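Local coordinates for shikimate dehydrogenase-like protein HI_0607 (Haemophilus influenzae, PDB 1NPY), which catalyses in vitro the NADP(+)-dependent oxidation of shikimate to 3-dehydroshikimate, but with much lower activity than classical AroE enzymes, so its biological substrate may differ, at residues Ile105-Leu110 / Ala131-Ala136; Lys121-Gly126 / Asn169-Gln174; Lys109-Tyr114 / Ser141-Leu146; Met10-Arg15 / Glu46-Gly51; Leu146-Arg151 / Tyr158-Tyr163. All blocks are in the same frame, centred on the assembly; numbering follows the deposited sequence.

Contact 1 of 5, residues Ile105-Leu110 / Ala131-Ala136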
# COMPACT_ATOMS: atom_id res chain seq x y z
N ILE A 105 -5.16 -4.32 2.62
CA ILE A 105 -6.01 -5.16 1.78
C ILE A 105 -5.24 -5.62 0.55
O ILE A 105 -5.32 -6.79 0.18
CB ILE A 105 -7.34 -4.47 1.44
CG1 ILE A 105 -8.14 -4.16 2.70
CG2 ILE A 105 -8.23 -5.31 0.53
CD1 ILE A 105 -9.30 -3.24 2.48
N ALA A 106 -4.55 -4.70 -0.12
CA ALA A 106 -3.79 -5.04 -1.33
C ALA A 106 -2.74 -6.10 -1.06
O ALA A 106 -2.55 -7.01 -1.89
CB ALA A 106 -3.15 -3.79 -1.95
N ILE A 107 -2.07 -6.03 0.08
CA ILE A 107 -0.97 -6.95 0.35
C ILE A 107 -1.55 -8.35 0.60
O ILE A 107 -1.07 -9.34 0.04
CB ILE A 107 -0.02 -6.50 1.46
CG1 ILE A 107 0.74 -5.24 1.03
CG2 ILE A 107 1.00 -7.63 1.67
CD1 ILE A 107 1.02 -4.30 2.15
N VAL A 108 -2.63 -8.40 1.36
CA VAL A 108 -3.35 -9.66 1.59
C VAL A 108 -3.80 -10.26 0.26
O VAL A 108 -3.66 -11.47 0.04
CB VAL A 108 -4.58 -9.44 2.49
CG1 VAL A 108 -5.47 -10.70 2.53
CG2 VAL A 108 -4.19 -9.03 3.91
N LYS A 109 -4.38 -9.45 -0.61
CA LYS A 109 -4.76 -9.89 -1.95
C LYS A 109 -3.63 -10.41 -2.83
O LYS A 109 -3.82 -11.40 -3.54
CB LYS A 109 -5.58 -8.82 -2.70
CG LYS A 109 -6.97 -8.60 -2.10
CD LYS A 109 -7.92 -7.84 -3.02
CE LYS A 109 -9.41 -7.94 -2.64
NZ LYS A 109 -9.74 -9.18 -1.88
N LEU A 110 -2.47 -9.76 -2.80
CA LEU A 110 -1.33 -10.23 -3.56
C LEU A 110 -0.72 -11.52 -3.03
O LEU A 110 -0.26 -12.37 -3.81
CB LEU A 110 -0.28 -9.12 -3.62
CG LEU A 110 -0.71 -7.93 -4.47
CD1 LEU A 110 0.12 -6.71 -4.12
CD2 LEU A 110 -0.55 -8.27 -5.95
N ALA A 131 5.98 -1.34 6.14
CA ALA A 131 6.38 -2.51 6.93
C ALA A 131 5.23 -3.07 7.75
O ALA A 131 4.98 -4.28 7.76
CB ALA A 131 7.52 -2.17 7.86
N LYS A 132 4.54 -2.19 8.46
CA LYS A 132 3.48 -2.67 9.34
C LYS A 132 2.38 -3.37 8.55
O LYS A 132 1.98 -4.48 8.90
CB LYS A 132 3.01 -1.50 10.21
CG LYS A 132 2.37 -1.86 11.52
CD LYS A 132 2.04 -0.55 12.24
CE LYS A 132 1.29 -0.79 13.53
NZ LYS A 132 1.11 0.54 14.17
N ALA A 133 1.94 -2.79 7.44
CA ALA A 133 0.93 -3.38 6.56
C ALA A 133 1.38 -4.72 6.01
O ALA A 133 0.64 -5.69 6.06
CB ALA A 133 0.62 -2.46 5.40
N VAL A 134 2.63 -4.82 5.58
CA VAL A 134 3.19 -6.09 5.12
C VAL A 134 3.21 -7.16 6.21
O VAL A 134 2.71 -8.28 6.00
CB VAL A 134 4.60 -5.84 4.52
CG1 VAL A 134 5.30 -7.18 4.34
CG2 VAL A 134 4.46 -5.03 3.21
N VAL A 135 3.77 -6.83 7.38
CA VAL A 135 3.89 -7.78 8.47
C VAL A 135 2.52 -8.27 8.91
O VAL A 135 2.31 -9.47 9.14
CB VAL A 135 4.71 -7.20 9.63
CG1 VAL A 135 4.71 -8.14 10.84
CG2 VAL A 135 6.12 -6.94 9.16
N ALA A 136 1.57 -7.34 9.02
CA ALA A 136 0.22 -7.70 9.46
C ALA A 136 -0.52 -8.55 8.44
O ALA A 136 -1.30 -9.45 8.80
CB ALA A 136 -0.58 -6.44 9.77
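Two helices come together here, 102-113 and 131-140, and their backbones are nearest at I107 and V134, where the CA atoms lie 6.4 Å apart. Helix 131-140 is the one that follows the glycine-rich turn of the Rossmann fold; that turn, G126 to M130, probably binds NADP(+). The contact is buried and wholly apolar. I107 does nearly all the work from the 102-113 side. Its CB points at the opposite helix; chi1 (-67°) directs CG1 anti to the carbonyl carbon, and chi2 (146°) then sets the terminal methyl CD1, while CG2 takes the place anti to the backbone N. CD1 settles between two consecutive residues: it lies 3.8 Å from CB of A133 and touches V134 as well. The side chains of I107 and V134 meet at about a right angle. V134 turns its CG1 to the CG2 of V124 on the central strand and its CG2 to I107. I107 also touches A137, one turn further along, and its side chain comes within about 4 Å of that of M130. The tightest touch is 3.7 Å, from I107 CD1 to V134 CG2.

Contact 2 of 5, residues Lys121-Gly126 / Asn169-Gln174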
# COMPACT_ATOMS: atom_id res chain seq x y z
N LYS A 121 9.36 -19.50 4.87
CA LYS A 121 10.07 -18.56 5.71
C LYS A 121 10.15 -17.20 5.00
O LYS A 121 10.52 -17.13 3.82
CB LYS A 121 11.48 -19.07 6.01
CG LYS A 121 11.53 -20.23 7.01
CD LYS A 121 12.87 -20.95 6.98
CE LYS A 121 14.00 -20.01 7.36
NZ LYS A 121 15.31 -20.69 7.63
N VAL A 122 9.69 -16.17 5.70
CA VAL A 122 9.67 -14.80 5.18
C VAL A 122 10.69 -13.93 5.92
O VAL A 122 10.81 -14.02 7.13
CB VAL A 122 8.28 -14.17 5.39
CG1 VAL A 122 8.21 -12.77 4.76
CG2 VAL A 122 7.23 -15.08 4.76
N ILE A 123 11.41 -13.07 5.20
CA ILE A 123 12.16 -11.97 5.81
C ILE A 123 11.71 -10.65 5.22
O ILE A 123 11.68 -10.50 3.99
CB ILE A 123 13.69 -12.14 5.66
CG1 ILE A 123 14.16 -13.39 6.41
CG2 ILE A 123 14.42 -10.89 6.15
CD1 ILE A 123 15.68 -13.55 6.30
N VAL A 124 11.28 -9.73 6.08
CA VAL A 124 10.95 -8.36 5.72
C VAL A 124 12.12 -7.44 6.07
O VAL A 124 12.55 -7.39 7.22
CB VAL A 124 9.68 -7.88 6.45
CG1 VAL A 124 9.41 -6.43 6.14
CG2 VAL A 124 8.45 -8.72 6.09
N HIS A 125 12.69 -6.77 5.07
CA HIS A 125 13.72 -5.77 5.29
C HIS A 125 13.04 -4.41 5.39
O HIS A 125 12.51 -3.88 4.42
CB HIS A 125 14.74 -5.80 4.14
CG HIS A 125 15.97 -4.98 4.37
ND1 HIS A 125 16.98 -4.90 3.44
CD2 HIS A 125 16.40 -4.29 5.45
CE1 HIS A 125 17.97 -4.16 3.92
NE2 HIS A 125 17.63 -3.77 5.14
N GLY A 126 13.07 -3.84 6.59
CA GLY A 126 12.57 -2.51 6.84
C GLY A 126 11.61 -2.49 8.01
O GLY A 126 11.09 -3.53 8.42
N ASN A 169 19.08 -8.18 13.52
CA ASN A 169 19.86 -7.02 13.13
C ASN A 169 20.80 -7.36 11.97
O ASN A 169 21.41 -6.46 11.42
CB ASN A 169 20.62 -6.42 14.32
CG ASN A 169 21.13 -5.01 14.04
OD1 ASN A 169 20.36 -4.08 13.81
ND2 ASN A 169 22.45 -4.86 14.06
N SER A 170 20.87 -8.62 11.55
CA SER A 170 21.60 -8.98 10.33
C SER A 170 21.21 -10.30 9.68
O SER A 170 20.50 -11.12 10.27
CB SER A 170 23.11 -8.98 10.60
OG SER A 170 23.40 -9.85 11.68
N LEU A 171 21.65 -10.49 8.44
CA LEU A 171 21.29 -11.69 7.69
C LEU A 171 22.19 -12.92 7.84
O LEU A 171 21.94 -13.95 7.21
CB LEU A 171 21.16 -11.33 6.21
CG LEU A 171 20.03 -10.35 5.92
CD1 LEU A 171 20.14 -9.88 4.48
CD2 LEU A 171 18.68 -10.97 6.21
N GLU A 172 23.20 -12.86 8.70
CA GLU A 172 24.14 -13.98 8.86
C GLU A 172 23.40 -15.25 9.32
O GLU A 172 22.59 -15.19 10.24
CB GLU A 172 25.26 -13.66 9.87
CG GLU A 172 25.77 -12.23 9.92
CD GLU A 172 26.09 -11.64 8.56
OE1 GLU A 172 27.09 -12.06 7.95
OE2 GLU A 172 25.34 -10.74 8.11
N ASN A 173 23.69 -16.37 8.66
CA ASN A 173 23.14 -17.70 8.99
C ASN A 173 21.69 -17.91 8.59
O ASN A 173 21.13 -18.99 8.80
CB ASN A 173 23.22 -18.05 10.49
CG ASN A 173 24.63 -18.21 11.00
OD1 ASN A 173 24.83 -18.32 12.21
ND2 ASN A 173 25.61 -18.25 10.11
N GLN A 174 21.07 -16.87 8.03
CA GLN A 174 19.63 -16.88 7.82
C GLN A 174 19.39 -17.41 6.41
O GLN A 174 20.17 -17.13 5.49
CB GLN A 174 19.05 -15.47 7.94
CG GLN A 174 19.29 -14.80 9.29
CD GLN A 174 18.57 -15.50 10.42
OE1 GLN A 174 17.53 -16.12 10.21
NE2 GLN A 174 19.11 -15.38 11.63
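I123 reaches out from strand 122-125, the third strand across the six-stranded parallel sheet of the Rossmann domain, to meet L171 and Q174 in the loop that follows strand 166-168. At CB, which points toward the loop, the side chain forks. The short branch of I123, CG2, is anti to the backbone N and ends 4.3 Å from CD2 of L171. The longer branch leaves through CG1, beside the backbone N (chi1 -64°), and with chi2 at -178° it is fully extended, so the terminal methyl CD1 is carried well out toward the loop. There CD1 of I123 sits 4.0 Å from CD2 of L171, the two side chains meeting at a slant, and 4.2 Å from CB of Q174. Both of its partners stand at the ends of one type II beta turn, L171 to Q174, closed by the bond from Q174 N to L171 O, 3.2 Å long. N173 occupies the turn position that needs positive phi (75°). The turn thus presents its first and last side chains to the sheet while E172 and N173 are exposed. F202 of helix 200-205 touches I123, L171 and Q174 alike, completing the apolar cluster. Y149, on the neighbouring strand, adds to it, its ring atom CE2 packing against CD1 of L171.

Contact 3 of 5, residues Lys109-Tyr114 / Ser141-Leu146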
# COMPACT_ATOMS: atom_id res chain seq x y z
N LYS A 109 -4.38 -9.45 -0.61
CA LYS A 109 -4.76 -9.89 -1.95
C LYS A 109 -3.63 -10.41 -2.83
O LYS A 109 -3.82 -11.40 -3.54
CB LYS A 109 -5.58 -8.82 -2.70
CG LYS A 109 -6.97 -8.60 -2.10
CD LYS A 109 -7.92 -7.84 -3.02
CE LYS A 109 -9.41 -7.94 -2.64
NZ LYS A 109 -9.74 -9.18 -1.88
N LEU A 110 -2.47 -9.76 -2.80
CA LEU A 110 -1.33 -10.23 -3.56
C LEU A 110 -0.72 -11.52 -3.03
O LEU A 110 -0.26 -12.37 -3.81
CB LEU A 110 -0.28 -9.12 -3.62
CG LEU A 110 -0.71 -7.93 -4.47
CD1 LEU A 110 0.12 -6.71 -4.12
CD2 LEU A 110 -0.55 -8.27 -5.95
N ILE A 111 -0.74 -11.70 -1.71
CA ILE A 111 -0.26 -12.93 -1.10
C ILE A 111 -1.10 -14.07 -1.67
O ILE A 111 -0.59 -15.10 -2.09
CB ILE A 111 -0.34 -12.86 0.45
CG1 ILE A 111 0.82 -11.99 0.96
CG2 ILE A 111 -0.24 -14.23 1.10
CD1 ILE A 111 0.66 -11.56 2.43
N GLU A 112 -2.41 -13.86 -1.67
CA GLU A 112 -3.33 -14.84 -2.25
C GLU A 112 -3.13 -15.02 -3.75
O GLU A 112 -3.02 -16.14 -4.25
CB GLU A 112 -4.77 -14.43 -1.94
CG GLU A 112 -5.75 -15.45 -2.50
CD GLU A 112 -7.16 -15.25 -1.98
OE1 GLU A 112 -7.99 -14.70 -2.73
OE2 GLU A 112 -7.43 -15.65 -0.82
N LYS A 113 -3.08 -13.92 -4.49
CA LYS A 113 -2.95 -13.97 -5.94
C LYS A 113 -1.76 -14.79 -6.40
O LYS A 113 -1.85 -15.60 -7.32
CB LYS A 113 -2.84 -12.57 -6.51
CG LYS A 113 -2.70 -12.59 -8.01
CD LYS A 113 -2.80 -11.20 -8.61
CE LYS A 113 -2.39 -11.23 -10.07
NZ LYS A 113 -2.91 -9.99 -10.72
N TYR A 114 -0.63 -14.61 -5.73
CA TYR A 114 0.61 -15.30 -6.06
C TYR A 114 0.73 -16.66 -5.35
O TYR A 114 1.77 -17.33 -5.43
CB TYR A 114 1.79 -14.38 -5.75
CG TYR A 114 2.02 -13.33 -6.82
CD1 TYR A 114 2.78 -13.62 -7.93
CD2 TYR A 114 1.39 -12.09 -6.75
CE1 TYR A 114 2.98 -12.70 -8.93
CE2 TYR A 114 1.56 -11.16 -7.74
CZ TYR A 114 2.37 -11.47 -8.82
OH TYR A 114 2.55 -10.57 -9.83
N SER A 141 -2.66 -13.76 7.20
CA SER A 141 -2.74 -14.80 6.18
C SER A 141 -2.21 -16.15 6.66
O SER A 141 -2.04 -17.07 5.85
CB SER A 141 -1.98 -14.33 4.94
OG SER A 141 -2.62 -13.20 4.36
N GLY A 142 -1.79 -16.21 7.92
CA GLY A 142 -1.41 -17.47 8.54
C GLY A 142 0.06 -17.83 8.50
O GLY A 142 0.44 -18.98 8.74
N PHE A 143 0.91 -16.84 8.21
CA PHE A 143 2.34 -17.10 8.14
C PHE A 143 2.88 -16.97 9.55
O PHE A 143 2.69 -15.94 10.21
CB PHE A 143 3.07 -16.08 7.23
CG PHE A 143 2.84 -16.31 5.77
CD1 PHE A 143 3.91 -16.59 4.94
CD2 PHE A 143 1.58 -16.18 5.20
CE1 PHE A 143 3.70 -16.79 3.59
CE2 PHE A 143 1.36 -16.41 3.85
CZ PHE A 143 2.44 -16.68 3.03
N GLU A 144 3.52 -18.03 10.01
CA GLU A 144 4.12 -18.01 11.34
C GLU A 144 5.63 -17.82 11.28
O GLU A 144 6.23 -17.49 12.30
CB GLU A 144 3.71 -19.27 12.12
CG GLU A 144 2.21 -19.40 12.34
CD GLU A 144 1.60 -18.34 13.26
OE1 GLU A 144 0.41 -18.51 13.61
OE2 GLU A 144 2.24 -17.32 13.63
N LYS A 145 6.26 -17.97 10.12
CA LYS A 145 7.71 -17.95 10.08
C LYS A 145 8.17 -16.69 9.35
O LYS A 145 8.35 -16.72 8.14
CB LYS A 145 8.25 -19.21 9.43
CG LYS A 145 7.91 -20.40 10.32
CD LYS A 145 8.76 -21.65 10.11
CE LYS A 145 8.04 -22.85 10.73
NZ LYS A 145 6.96 -22.46 11.71
N LEU A 146 8.30 -15.61 10.11
CA LEU A 146 8.67 -14.31 9.56
C LEU A 146 9.64 -13.60 10.48
O LEU A 146 9.52 -13.62 11.71
CB LEU A 146 7.42 -13.47 9.29
CG LEU A 146 7.60 -12.13 8.56
CD1 LEU A 146 6.32 -11.81 7.79
CD2 LEU A 146 7.96 -10.95 9.45
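The hydroxyl OG of S141 donates a hydrogen bond back to the carbonyl O of A137, one turn earlier in helix 131-140, and the terminal methyl CD1 of I111 lies 4.1 Å from that hydroxyl OG of S141. This is the end of the helix that follows the turn of the Rossmann domain that probably binds NADP(+). It finishes in a Schellman motif: G142 has a positive phi of 94°, and two bonds run back into the last helical turn. Bonded to the carbonyl, OG has its polar need met by the last turn of the helix and can take apolar neighbours. V108, a turn before I111 on helix 102-113, brings its CG1 up to OG as well.

I111 spreads its two branches over this corner. CG2, anti to the backbone N, goes mainly to the phenyl ring of F143 and also comes near OG of S141, while CG1 lies beside the N (chi1 -77°) and sends CD1 to OG. CG2 of I111 approaches the ring obliquely, 3.9 Å from CE2 and 4.1 Å from CZ of F143, and the two side chains run alongside one another, pointing opposite ways. Through I111, helix 102-113 is joined to the loop leading into strand 146-149. F143 sits in an apolar corner: F138 meets it edge-to-face, and L116 touches both it and I111. The backbone O of F143 accepts a hydrogen bond from the hydroxyl of Y165. Toward strand 122-125, CD1 of F143 packs against CG2 of V122.

Contact 4 of 5, residues Met10-Arg15 / Glu46-Gly51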
# COMPACT_ATOMS: atom_id res chain seq x y z
N MET A 10 -11.78 12.22 -3.38
CA MET A 10 -10.61 13.07 -3.17
C MET A 10 -9.50 12.40 -2.38
O MET A 10 -9.62 11.25 -1.95
CB MET A 10 -11.07 14.32 -2.42
CG MET A 10 -11.60 14.13 -1.01
SD MET A 10 -11.98 15.68 -0.21
CE MET A 10 -10.36 16.07 0.42
N SER A 11 -8.39 13.13 -2.23
CA SER A 11 -7.34 12.67 -1.34
C SER A 11 -6.84 13.88 -0.52
O SER A 11 -7.02 15.03 -0.92
CB SER A 11 -6.17 12.06 -2.10
OG SER A 11 -5.48 12.99 -2.90
N LEU A 12 -6.23 13.57 0.62
CA LEU A 12 -5.59 14.56 1.48
C LEU A 12 -4.18 14.08 1.78
O LEU A 12 -4.01 12.97 2.27
CB LEU A 12 -6.35 14.71 2.80
CG LEU A 12 -7.64 15.51 2.80
CD1 LEU A 12 -8.34 15.28 4.11
CD2 LEU A 12 -7.41 17.02 2.59
N SER A 13 -3.18 14.92 1.52
CA SER A 13 -1.79 14.59 1.78
C SER A 13 -1.03 15.88 2.00
O SER A 13 -1.43 16.94 1.50
CB SER A 13 -1.05 13.97 0.59
OG SER A 13 -1.90 13.45 -0.39
N GLY A 14 0.13 15.77 2.65
CA GLY A 14 0.99 16.92 2.85
C GLY A 14 1.66 17.32 1.55
O GLY A 14 1.96 18.52 1.35
N ARG A 15 1.85 16.35 0.66
CA ARG A 15 2.47 16.57 -0.64
C ARG A 15 1.69 15.81 -1.70
O ARG A 15 2.01 14.66 -2.04
CB ARG A 15 3.95 16.13 -0.65
CG ARG A 15 4.87 17.05 0.16
CD ARG A 15 4.70 18.56 -0.09
NE ARG A 15 5.29 19.03 -1.34
CZ ARG A 15 6.59 19.11 -1.59
NH1 ARG A 15 7.48 18.72 -0.69
NH2 ARG A 15 6.99 19.56 -2.77
N GLU A 46 -8.49 18.09 11.34
CA GLU A 46 -9.79 18.09 11.99
C GLU A 46 -10.90 18.67 11.12
O GLU A 46 -11.95 18.05 10.89
CB GLU A 46 -9.77 18.84 13.33
CG GLU A 46 -11.11 19.01 13.98
CD GLU A 46 -11.05 19.75 15.31
OE1 GLU A 46 -9.99 20.22 15.77
OE2 GLU A 46 -12.13 19.88 15.89
N HIS A 47 -10.69 19.88 10.63
CA HIS A 47 -11.74 20.54 9.86
C HIS A 47 -11.79 20.06 8.41
O HIS A 47 -12.84 20.15 7.78
CB HIS A 47 -11.66 22.07 9.98
CG HIS A 47 -11.88 22.55 11.38
ND1 HIS A 47 -13.09 22.44 12.02
CD2 HIS A 47 -11.01 23.04 12.29
CE1 HIS A 47 -12.96 22.86 13.27
NE2 HIS A 47 -11.73 23.29 13.44
N ALA A 48 -10.70 19.48 7.92
CA ALA A 48 -10.74 18.81 6.63
C ALA A 48 -11.68 17.60 6.67
O ALA A 48 -12.55 17.49 5.80
CB ALA A 48 -9.36 18.40 6.22
N ILE A 49 -11.58 16.77 7.70
CA ILE A 49 -12.38 15.56 7.82
C ILE A 49 -13.82 15.95 8.14
O ILE A 49 -14.76 15.44 7.51
CB ILE A 49 -11.83 14.57 8.87
CG1 ILE A 49 -10.41 14.11 8.51
CG2 ILE A 49 -12.76 13.36 9.03
CD1 ILE A 49 -10.22 13.49 7.14
N LYS A 50 -14.00 16.88 9.07
CA LYS A 50 -15.35 17.37 9.32
C LYS A 50 -15.98 18.01 8.08
O LYS A 50 -17.19 17.95 7.94
CB LYS A 50 -15.40 18.32 10.52
CG LYS A 50 -15.12 17.63 11.86
CD LYS A 50 -14.97 18.61 13.00
CE LYS A 50 -14.85 17.83 14.31
NZ LYS A 50 -14.73 18.76 15.47
N GLY A 51 -15.17 18.61 7.21
CA GLY A 51 -15.58 19.13 5.91
C GLY A 51 -16.06 18.08 4.92
O GLY A 51 -17.07 18.31 4.25
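A beta-alpha-beta crossover in the substrate-binding domain supplies this contact: the chain leaves strand 35-40, runs through helix 45-55 and returns as strand 59-62, and strand 7-12 lies between the two strands in the sheet. The helix therefore packs over strand 7-12, with L12 facing it. The backbones stay well apart, 8.4 Å from CA of L12 to CA of A48, a spacing bridged by side chains alone. L12 points its CB at the helix; chi1 (-77°) swings CG beside the backbone N, and chi2 of 168° then carries CD1 to the helix. That methyl of L12, CD1, lies 3.9 Å from CB of A48, whose small side chain lets leucine come close to the helix surface, and 4.0 Å from CD1 of I49. The isoleucine arrives indirectly: its CB does not aim at the strand, but the bend at chi2 (-55°) brings the tip back, and the two side chains are angled against each other. F40, C60 and I45 also touch L12, and F73 touches I49, so the contact lies in the apolar layer between helix and sheet. The side chain of L12 is about 9 Å from that of K67, the probable proton donor or acceptor. E46 and K50 form a salt bridge one turn apart on the same helix, where K50 NZ meets the anti lone pair of E46 OE2 at 2.9 Å.

Contact 5 of 5, residues Leu146-Arg151 / Tyr158-Tyr163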
# COMPACT_ATOMS: atom_id res chain seq x y z
N LEU A 146 8.30 -15.61 10.11
CA LEU A 146 8.67 -14.31 9.56
C LEU A 146 9.64 -13.60 10.48
O LEU A 146 9.52 -13.62 11.71
CB LEU A 146 7.42 -13.47 9.29
CG LEU A 146 7.60 -12.13 8.56
CD1 LEU A 146 6.32 -11.81 7.79
CD2 LEU A 146 7.96 -10.95 9.45
N LYS A 147 10.66 -12.99 9.89
CA LYS A 147 11.63 -12.23 10.67
C LYS A 147 11.68 -10.83 10.08
O LYS A 147 11.61 -10.66 8.86
CB LYS A 147 13.01 -12.90 10.62
CG LYS A 147 13.01 -14.31 11.17
CD LYS A 147 14.38 -14.97 11.02
CE LYS A 147 14.34 -16.46 11.29
NZ LYS A 147 15.62 -17.14 10.94
N ILE A 148 11.85 -9.84 10.95
CA ILE A 148 11.98 -8.45 10.53
C ILE A 148 13.45 -8.10 10.66
O ILE A 148 14.02 -8.21 11.75
CB ILE A 148 11.08 -7.52 11.39
CG1 ILE A 148 9.61 -7.71 10.99
CG2 ILE A 148 11.44 -6.05 11.10
CD1 ILE A 148 8.77 -8.45 11.98
N TYR A 149 14.06 -7.79 9.53
CA TYR A 149 15.43 -7.32 9.42
C TYR A 149 15.45 -5.81 9.23
O TYR A 149 14.95 -5.29 8.24
CB TYR A 149 16.06 -8.00 8.19
CG TYR A 149 17.42 -7.51 7.75
CD1 TYR A 149 18.41 -7.21 8.68
CD2 TYR A 149 17.71 -7.38 6.40
CE1 TYR A 149 19.66 -6.76 8.26
CE2 TYR A 149 18.95 -6.93 5.97
CZ TYR A 149 19.91 -6.62 6.91
OH TYR A 149 21.15 -6.19 6.50
N ALA A 150 15.98 -5.06 10.18
CA ALA A 150 15.89 -3.62 10.05
C ALA A 150 16.99 -2.95 10.84
O ALA A 150 17.44 -3.48 11.85
CB ALA A 150 14.55 -3.09 10.54
N ARG A 151 17.40 -1.79 10.35
CA ARG A 151 18.43 -1.03 11.04
C ARG A 151 17.92 -0.27 12.27
O ARG A 151 18.71 -0.04 13.19
CB ARG A 151 19.17 -0.14 10.05
CG ARG A 151 18.34 0.95 9.43
CD ARG A 151 19.13 1.82 8.47
NE ARG A 151 18.23 2.67 7.69
CZ ARG A 151 17.63 3.76 8.13
NH1 ARG A 151 17.85 4.21 9.36
NH2 ARG A 151 16.82 4.44 7.32
N TYR A 158 9.84 -3.85 18.17
CA TYR A 158 8.43 -3.54 18.43
C TYR A 158 7.49 -4.27 17.47
O TYR A 158 6.51 -4.91 17.87
CB TYR A 158 8.18 -2.03 18.34
CG TYR A 158 6.72 -1.63 18.37
CD1 TYR A 158 5.93 -1.91 19.47
CD2 TYR A 158 6.12 -0.98 17.29
CE1 TYR A 158 4.59 -1.56 19.50
CE2 TYR A 158 4.79 -0.61 17.32
CZ TYR A 158 4.03 -0.90 18.43
OH TYR A 158 2.69 -0.57 18.50
N LEU A 159 7.80 -4.16 16.19
CA LEU A 159 6.99 -4.80 15.15
C LEU A 159 6.96 -6.30 15.29
O LEU A 159 5.90 -6.91 15.21
CB LEU A 159 7.55 -4.46 13.77
CG LEU A 159 7.20 -3.09 13.23
CD1 LEU A 159 7.73 -3.03 11.80
CD2 LEU A 159 5.68 -2.93 13.34
N ALA A 160 8.13 -6.90 15.52
CA ALA A 160 8.20 -8.31 15.85
C ALA A 160 7.38 -8.69 17.08
O ALA A 160 6.62 -9.66 17.03
CB ALA A 160 9.66 -8.74 16.03
N ALA A 161 7.50 -7.94 18.17
CA ALA A 161 6.75 -8.24 19.40
C ALA A 161 5.25 -8.07 19.20
O ALA A 161 4.46 -8.92 19.61
CB ALA A 161 7.23 -7.37 20.55
N LEU A 162 4.87 -7.07 18.41
CA LEU A 162 3.46 -6.74 18.25
C LEU A 162 2.76 -7.83 17.46
O LEU A 162 1.62 -8.19 17.75
CB LEU A 162 3.31 -5.37 17.57
CG LEU A 162 1.93 -4.75 17.43
CD1 LEU A 162 1.41 -4.34 18.79
CD2 LEU A 162 1.97 -3.53 16.54
N TYR A 163 3.44 -8.32 16.43
CA TYR A 163 2.89 -9.38 15.59
C TYR A 163 3.39 -10.80 15.90
O TYR A 163 3.04 -11.73 15.18
CB TYR A 163 3.06 -9.04 14.10
CG TYR A 163 2.28 -7.79 13.76
CD1 TYR A 163 0.92 -7.83 13.57
CD2 TYR A 163 2.90 -6.57 13.71
CE1 TYR A 163 0.19 -6.70 13.29
CE2 TYR A 163 2.19 -5.42 13.43
CZ TYR A 163 0.83 -5.50 13.22
OH TYR A 163 0.13 -4.35 12.94
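I148 meets helix 153-163 end-on, its methyl CD1 driven against the backbone of the helix at A160 and not against a matching large side chain. CD1 of I148 lies 3.9 Å from A160 N, equally near A160 CA, and 4.3 Å from the carbonyl carbon C of L159, so it covers the peptide that joins the two residues. A160 turns its CB across the line of approach, and that methyl is 4.2 Å from I148 CD1, a flank to the contact more than its target. With only a methyl on the alanine, strand and helix come close, I148 CA to A160 CA being 6.5 Å. L159 does aim its CB at the strand, yet its branches run past I148: the nearest atom, L159 CB, is 4.5 Å from I148 CD1, and the leucine goes on to the side chain of S127, about 4 Å away, in the probable NADP(+) site. The torsions of I148 suit the close fit. CG1 stands anti to the carbonyl carbon, and chi2 is 107°, far from a staggered value, which suggests that the tip has been twisted to lie against the peptide. A160 also touches Y167 on the next strand, and I148 is backbone-bonded to A166 and I168. Strand 146-149, helix 153-163 and strand 166-168 make up a beta-alpha-beta unit, the repeating element of the Rossmann fold.

In the fold
Contacts 2 and 5 lie within the Rossmann domain, and contacts 1 and 3 hold helix 102-113 against it, whereas contact 4 stands apart in the substrate-binding domain, its nearest atoms about 15 Å from contact 1. Contacts 1 and 3 use helix 102-113, at successive turns, against the start of helix 131-140 and the loop just past its end. Contacts 2 and 5 meet on neighbouring strands, joined by backbone bonding. All five depend on apolar touches from one leucine or isoleucine, with no hydrogen bond across. Contact 1 is the most central; contact 2 is the least buried, a turn lying over the sheet; contact 3 alone involves a hydroxyl.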